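Local structure of uncharacterized protein (Bacteroides eggerthii, 4L3R) at residues F29-S35 with K106-V110. The protein is of unknown function but belongs to the DUF4847 family of the calycin clan, whose antiparallel beta-barrel relatives often bind small hydrophobic ligands. Sequence-based numbering, arbitrary orientation.
Sequences FYQGLWS and KLAKV
Lys106 and Leu107 open helix 106-116 against Trp34, in the loop, with its type II beta turn from Tyr30 to Leu33, between strand 15-22 and helix 37-48, beside what is probably a calycin-like antiparallel beta-barrel. Lys106 is easiest to follow outward. Its CB lies 4.0 Å from Trp34 CD1, and Lys106 CD rests 3.5 Å from Leu33 O. Extended beyond CG, the chain carries NZ past the loop backbone to a salt bridge with Glu39, which also accepts the backbone N-H of Ser35; Ser35 OG is close to NZ but badly angled for a hydrogen bond. The indole of Trp34 runs the opposite way alongside this lysine, its NE1 hydrogen-bonded to Ser43 OG and its CZ2 4.0 Å from Leu107 CB. Leu33 CD2 sits over the centre of one indole face, while Trp34 CH2 lies over one face of the Phe29 ring, offset toward its rim. Were Trp34 an alanine, Leu33 CD2, Leu107 CB and that Phe29 face would probably lose their cover, and Ser43 OG its indole N-H. Leu107 CD1 reaches both Phe29 CE1, at 3.7 Å, and Leu33 CD1. One turn along the helix, Val110 CG2 touches Leu33 CD2 and lies 3.4 Å from Tyr30 OH.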
loop_
_atom_site.group_PDB
_atom_site.type_symbol
_atom_site.label_atom_id
_atom_site.label_comp_id
_atom_site.label_asym_id
_atom_site.label_seq_id
_atom_site.Cartn_x
_atom_site.Cartn_y
_atom_site.Cartn_z
ATOM N N PHE B 29 -28.754 -7.458 12.278
ATOM C CA PHE B 29 -28.847 -8.452 11.208
ATOM C C PHE B 29 -30.223 -8.406 10.576
ATOM O O PHE B 29 -31.219 -8.281 11.299
ATOM C CB PHE B 29 -28.531 -9.848 11.737
ATOM C CG PHE B 29 -27.122 -9.927 12.265
ATOM C CD1 PHE B 29 -26.036 -9.863 11.402
ATOM C CD2 PHE B 29 -26.877 -9.983 13.630
ATOM C CE1 PHE B 29 -24.737 -9.885 11.893
ATOM C CE2 PHE B 29 -25.572 -10.054 14.115
ATOM C CZ PHE B 29 -24.512 -9.982 13.247
ATOM N N TYR B 30 -30.286 -8.480 9.221
ATOM C CA TYR B 30 -31.569 -8.395 8.501
ATOM C C TYR B 30 -32.472 -9.585 8.848
ATOM O O TYR B 30 -31.991 -10.627 9.286
ATOM C CB TYR B 30 -31.389 -8.278 6.964
ATOM C CG TYR B 30 -30.652 -9.417 6.289
ATOM C CD1 TYR B 30 -31.326 -10.560 5.870
ATOM C CD2 TYR B 30 -29.306 -9.302 5.957
ATOM C CE1 TYR B 30 -30.661 -11.598 5.220
ATOM C CE2 TYR B 30 -28.621 -10.345 5.330
ATOM C CZ TYR B 30 -29.314 -11.471 4.916
ATOM O OH TYR B 30 -28.672 -12.483 4.242
ATOM N N GLN B 31 -33.781 -9.410 8.671
ATOM C CA GLN B 31 -34.762 -10.444 8.999
ATOM C C GLN B 31 -34.643 -11.627 8.018
ATOM O O GLN B 31 -34.596 -11.414 6.803
ATOM C CB GLN B 31 -36.184 -9.842 8.971
ATOM C CG GLN B 31 -37.191 -10.552 9.866
ATOM C CD GLN B 31 -38.440 -9.712 10.049
ATOM O OE1 GLN B 31 -38.932 -9.075 9.107
ATOM N NE2 GLN B 31 -38.965 -9.649 11.269
ATOM N N GLY B 32 -34.583 -12.847 8.549
ATOM C CA GLY B 32 -34.488 -14.050 7.730
ATOM C C GLY B 32 -33.079 -14.538 7.445
ATOM O O GLY B 32 -32.905 -15.456 6.635
ATOM N N LEU B 33 -32.056 -13.955 8.107
ATOM C CA LEU B 33 -30.662 -14.387 7.925
ATOM C C LEU B 33 -30.526 -15.821 8.479
ATOM O O LEU B 33 -29.928 -16.681 7.828
ATOM C CB LEU B 33 -29.700 -13.411 8.615
ATOM C CG LEU B 33 -28.292 -13.300 8.026
ATOM C CD1 LEU B 33 -27.561 -12.100 8.606
ATOM C CD2 LEU B 33 -27.485 -14.563 8.246
ATOM N N TRP B 34 -31.134 -16.075 9.653
ATOM C CA TRP B 34 -31.201 -17.396 10.294
ATOM C C TRP B 34 -32.652 -17.883 10.301
ATOM O O TRP B 34 -33.558 -17.091 10.058
ATOM C CB TRP B 34 -30.650 -17.324 11.724
ATOM C CG TRP B 34 -29.213 -16.899 11.790
ATOM C CD1 TRP B 34 -28.122 -17.664 11.509
ATOM C CD2 TRP B 34 -28.714 -15.601 12.147
ATOM N NE1 TRP B 34 -26.971 -16.940 11.708
ATOM C CE2 TRP B 34 -27.305 -15.663 12.080
ATOM C CE3 TRP B 34 -29.320 -14.400 12.549
ATOM C CZ2 TRP B 34 -26.493 -14.573 12.411
ATOM C CZ3 TRP B 34 -28.513 -13.314 12.851
ATOM C CH2 TRP B 34 -27.114 -13.414 12.792
ATOM N N SER B 35 -32.869 -19.188 10.546
ATOM C CA SER B 35 -34.209 -19.807 10.603
ATOM C C SER B 35 -34.714 -19.992 12.047
ATOM O O SER B 35 -35.910 -20.215 12.239
ATOM C CB SER B 35 -34.201 -21.175 9.915
ATOM O OG SER B 35 -34.046 -21.086 8.509
ATOM N N LYS B 106 -24.559 -19.945 8.428
ATOM C CA LYS B 106 -25.308 -19.016 7.571
ATOM C C LYS B 106 -24.722 -17.606 7.571
ATOM O O LYS B 106 -24.731 -16.974 6.517
ATOM C CB LYS B 106 -26.789 -18.957 7.963
ATOM C CG LYS B 106 -27.544 -20.246 7.637
ATOM C CD LYS B 106 -29.022 -20.092 7.964
ATOM C CE LYS B 106 -29.838 -21.305 7.582
ATOM N NZ LYS B 106 -31.290 -21.071 7.783
ATOM N N LEU B 107 -24.223 -17.101 8.717
ATOM C CA LEU B 107 -23.605 -15.766 8.742
ATOM C C LEU B 107 -22.332 -15.759 7.895
ATOM O O LEU B 107 -22.090 -14.793 7.171
ATOM C CB LEU B 107 -23.285 -15.306 10.175
ATOM C CG LEU B 107 -22.779 -13.857 10.326
ATOM C CD1 LEU B 107 -23.824 -12.852 9.852
ATOM C CD2 LEU B 107 -22.377 -13.571 11.762
ATOM N N ALA B 108 -21.537 -16.839 7.969
ATOM C CA ALA B 108 -20.300 -16.978 7.187
ATOM C C ALA B 108 -20.595 -17.071 5.678
ATOM O O ALA B 108 -19.861 -16.489 4.881
ATOM C CB ALA B 108 -19.523 -18.201 7.651
ATOM N N LYS B 109 -21.683 -17.768 5.290
ATOM C CA LYS B 109 -22.078 -17.865 3.875
ATOM C C LYS B 109 -22.474 -16.493 3.324
ATOM O O LYS B 109 -22.080 -16.139 2.211
ATOM C CB LYS B 109 -23.253 -18.841 3.693
ATOM C CG LYS B 109 -22.900 -20.315 3.826
ATOM C CD LYS B 109 -24.179 -21.161 3.756
ATOM C CE LYS B 109 -23.913 -22.636 3.836
ATOM N NZ LYS B 109 -25.166 -23.431 3.726
ATOM N N VAL B 110 -23.260 -15.729 4.110
ATOM C CA VAL B 110 -23.715 -14.386 3.742
ATOM C C VAL B 110 -22.508 -13.426 3.641
ATOM O O VAL B 110 -22.444 -12.617 2.714
ATOM C CB VAL B 110 -24.783 -13.880 4.753
ATOM C CG1 VAL B 110 -25.013 -12.374 4.631
ATOM C CG2 VAL B 110 -26.097 -14.634 4.560
#